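Local coordinates for protein aspartate aminotransferase (Leishmania major, PDB 4H51) that probably transfers the amino group of aspartate to 2-oxoglutarate with the help of pyridoxal 5'-phosphate, working as a homodimer, at residues 136-141 with 157-162. Sequence-based numbering, arbitrary orientation.
Sequences ETTPIY and AGWKNI
The backbone oxygen of Asn161 (O) is approached by two neighbours from 136-141: Ile140 N donates a hydrogen bond to it at 3.1 Å, and Pro139 CA adds a CA-H...O contact at 3.2 Å. With CG anti to the backbone N (chi1 -180°), the side-chain amide of Asn161 lies alongside the Pro139 ring, and ND2 gives Thr137 O a nearly straight hydrogen bond (173° at the hydrogen) in the amide plane. Asn161 N is tied less directly, through a water that it donates to and that donates to Thr138 O. Thr138 O also lies in the ring plane at the six-membered edge of Trp159, 3.5 Å from CZ3. Ile140 crosses the Trp159 indole at about a right angle, its CD1 over one face in a CH-pi contact, 4.0 Å from the centroid of the five-membered ring, while CG2 packs on CE3. At the outer end, a second water donates to both Glu136 OE2 and Gly158 O. The parallel bridge between Ile140 and Ile162 belongs to the neighbouring strands 140-144 and 162-169 of the large mixed sheet. Helix 148-156, in the beta-alpha-beta crossover between them, places Val154 against Ile140, Trp159 and Ile162, and Trp159 NE1 hydrogen-bonds to Ala126 O of helix 117-129.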
ATOM      1  N   GLU B 136     -18.274  11.971  11.555  1.00 19.54           N
ATOM      2  CA  GLU B 136     -19.336  12.758  10.931  1.00 20.51           C
ATOM      3  C   GLU B 136     -19.431  14.167  11.510  1.00 19.60           C
ATOM      4  O   GLU B 136     -19.945  15.052  10.864  1.00 20.34           O
ATOM      5  CB  GLU B 136     -20.688  12.025  11.124  1.00 23.04           C
ATOM      6  CG  GLU B 136     -20.721  10.670  10.432  1.00 25.18           C
ATOM      7  CD  GLU B 136     -20.777  10.797   8.911  1.00 26.71           C
ATOM      8  OE1 GLU B 136     -21.566  11.600   8.384  1.00 31.36           O
ATOM      9  OE2 GLU B 136     -20.028  10.092   8.227  1.00 29.88           O
ATOM     10  N   THR B 137     -18.895  14.359  12.705  1.00 19.43           N
ATOM     11  CA  THR B 137     -19.125  15.538  13.553  1.00 20.76           C
ATOM     12  C   THR B 137     -17.857  16.177  14.125  1.00 19.08           C
ATOM     13  O   THR B 137     -17.691  17.406  14.103  1.00 18.59           O
ATOM     14  CB  THR B 137     -19.965  15.096  14.772  1.00 22.01           C
ATOM     15  OG1 THR B 137     -21.225  14.622  14.305  1.00 28.21           O
ATOM     16  CG2 THR B 137     -20.193  16.198  15.648  1.00 24.13           C
ATOM     17  N   THR B 138     -16.989  15.339  14.689  1.00 17.31           N
ATOM     18  CA  THR B 138     -15.768  15.809  15.363  1.00 15.85           C
ATOM     19  C   THR B 138     -14.866  16.506  14.336  1.00 14.51           C
ATOM     20  O   THR B 138     -14.543  15.923  13.310  1.00 13.35           O
ATOM     21  CB  THR B 138     -15.007  14.596  15.987  1.00 16.01           C
ATOM     22  OG1 THR B 138     -15.836  13.924  16.916  1.00 16.73           O
ATOM     23  CG2 THR B 138     -13.730  14.998  16.698  1.00 16.34           C
ATOM     24  N   PRO B 139     -14.458  17.761  14.610  1.00 13.76           N
ATOM     25  CA  PRO B 139     -13.490  18.416  13.716  1.00 13.47           C
ATOM     26  C   PRO B 139     -12.144  17.724  13.729  1.00 12.77           C
ATOM     27  O   PRO B 139     -11.691  17.226  14.787  1.00 13.09           O
ATOM     28  CB  PRO B 139     -13.384  19.856  14.266  1.00 13.63           C
ATOM     29  CG  PRO B 139     -14.082  19.864  15.561  1.00 14.10           C
ATOM     30  CD  PRO B 139     -14.731  18.548  15.829  1.00 14.19           C
ATOM     31  N   ILE B 140     -11.498  17.713  12.563  1.00 12.31           N
ATOM     32  CA  ILE B 140     -10.139  17.295  12.444  1.00 11.85           C
ATOM     33  C   ILE B 140      -9.442  18.485  11.832  1.00 12.10           C
ATOM     34  O   ILE B 140      -9.902  19.013  10.797  1.00 12.60           O
ATOM     35  CB  ILE B 140      -9.977  15.956  11.663  1.00 11.84           C
ATOM     36  CG1 ILE B 140      -8.523  15.557  11.472  1.00 11.77           C
ATOM     37  CG2 ILE B 140     -10.654  16.024  10.279  1.00 12.32           C
ATOM     38  CD1 ILE B 140      -8.377  14.050  11.228  1.00 12.27           C
ATOM     39  N   TYR B 141      -8.350  18.909  12.483  1.00 11.68           N
ATOM     40  CA  TYR B 141      -7.679  20.136  12.152  1.00 11.60           C
ATOM     41  C   TYR B 141      -6.369  19.981  11.404  1.00 10.84           C
ATOM     42  O   TYR B 141      -5.499  19.238  11.803  1.00 10.45           O
ATOM     43  CB  TYR B 141      -7.433  20.934  13.425  1.00 12.36           C
ATOM     44  CG  TYR B 141      -8.630  21.661  13.946  1.00 13.51           C
ATOM     45  CD1 TYR B 141      -9.553  21.054  14.810  1.00 14.08           C
ATOM     46  CD2 TYR B 141      -8.814  22.982  13.632  1.00 14.44           C
ATOM     47  CE1 TYR B 141     -10.658  21.752  15.252  1.00 15.15           C
ATOM     48  CE2 TYR B 141      -9.884  23.702  14.097  1.00 15.43           C
ATOM     49  CZ  TYR B 141     -10.808  23.090  14.896  1.00 16.07           C
ATOM     50  OH  TYR B 141     -11.844  23.875  15.341  1.00 19.25           O
ATOM     51  N   ALA B 157     -10.720   9.088   4.214  1.00 14.66           N
ATOM     52  CA  ALA B 157     -10.892   8.252   5.418  1.00 15.11           C
ATOM     53  C   ALA B 157     -12.251   8.411   6.130  1.00 16.08           C
ATOM     54  O   ALA B 157     -12.515   7.697   7.088  1.00 17.13           O
ATOM     55  CB  ALA B 157      -9.777   8.564   6.413  1.00 14.92           C
ATOM     56  N   GLY B 158     -13.093   9.368   5.705  1.00 15.54           N
ATOM     57  CA  GLY B 158     -14.442   9.515   6.254  1.00 16.57           C
ATOM     58  C   GLY B 158     -14.699  10.786   7.090  1.00 16.04           C
ATOM     59  O   GLY B 158     -15.789  10.967   7.662  1.00 17.05           O
ATOM     60  N   TRP B 159     -13.743  11.689   7.131  1.00 14.17           N
ATOM     61  CA  TRP B 159     -13.897  12.894   7.949  1.00 14.80           C
ATOM     62  C   TRP B 159     -14.689  13.947   7.237  1.00 15.19           C
ATOM     63  O   TRP B 159     -14.272  14.396   6.199  1.00 14.94           O
ATOM     64  CB  TRP B 159     -12.559  13.450   8.420  1.00 13.98           C
ATOM     65  CG  TRP B 159     -11.928  12.508   9.394  1.00 13.55           C
ATOM     66  CD1 TRP B 159     -11.162  11.377   9.103  1.00 13.63           C
ATOM     67  CD2 TRP B 159     -12.047  12.517  10.848  1.00 14.00           C
ATOM     68  NE1 TRP B 159     -10.778  10.740  10.234  1.00 13.60           N
ATOM     69  CE2 TRP B 159     -11.288  11.365  11.325  1.00 13.58           C
ATOM     70  CE3 TRP B 159     -12.655  13.347  11.776  1.00 14.05           C
ATOM     71  CZ2 TRP B 159     -11.177  11.068  12.651  1.00 13.75           C
ATOM     72  CZ3 TRP B 159     -12.522  13.037  13.124  1.00 14.45           C
ATOM     73  CH2 TRP B 159     -11.800  11.921  13.555  1.00 14.14           C
ATOM     74  N   LYS B 160     -15.819  14.326   7.820  1.00 15.64           N
ATOM     75  CA  LYS B 160     -16.799  15.226   7.198  1.00 16.72           C
ATOM     76  C   LYS B 160     -16.647  16.713   7.629  1.00 16.74           C
ATOM     77  O   LYS B 160     -17.195  17.624   6.973  1.00 16.91           O
ATOM     78  CB  LYS B 160     -18.217  14.719   7.521  1.00 18.60           C
ATOM     79  CG  LYS B 160     -18.445  13.239   7.161  1.00 19.49           C
ATOM     80  CD  LYS B 160     -18.203  13.016   5.685  1.00 20.75           C
ATOM     81  CE  LYS B 160     -18.403  11.550   5.254  1.00 23.46           C
ATOM     82  NZ  LYS B 160     -18.111  11.303   3.790  1.00 24.06           N
ATOM     83  N   ASN B 161     -15.915  16.958   8.727  1.00 16.61           N
ATOM     84  CA  ASN B 161     -15.760  18.311   9.273  1.00 15.44           C
ATOM     85  C   ASN B 161     -14.277  18.630   9.417  1.00 14.77           C
ATOM     86  O   ASN B 161     -13.712  18.575  10.508  1.00 14.08           O
ATOM     87  CB  ASN B 161     -16.505  18.431  10.588  1.00 15.92           C
ATOM     88  CG  ASN B 161     -16.402  19.804  11.225  1.00 16.19           C
ATOM     89  OD1 ASN B 161     -16.093  20.811  10.566  1.00 17.67           O
ATOM     90  ND2 ASN B 161     -16.714  19.866  12.508  1.00 16.31           N
ATOM     91  N   ILE B 162     -13.647  18.913   8.278  1.00 13.98           N
ATOM     92  CA  ILE B 162     -12.224  19.236   8.213  1.00 13.44           C
ATOM     93  C   ILE B 162     -12.048  20.744   8.416  1.00 14.05           C
ATOM     94  O   ILE B 162     -12.725  21.542   7.761  1.00 15.21           O
ATOM     95  CB  ILE B 162     -11.611  18.793   6.870  1.00 12.99           C
ATOM     96  CG1 ILE B 162     -11.822  17.280   6.681  1.00 12.66           C
ATOM     97  CG2 ILE B 162     -10.104  19.158   6.780  1.00 13.04           C
ATOM     98  CD1 ILE B 162     -11.634  16.800   5.229  1.00 13.25           C
TER
HETATM   99  O   HOH W   1     -17.595   9.206   8.210  1.00 23.95           O
HETATM  100  O   HOH W   2     -15.245  15.296  10.821  1.00 16.18           O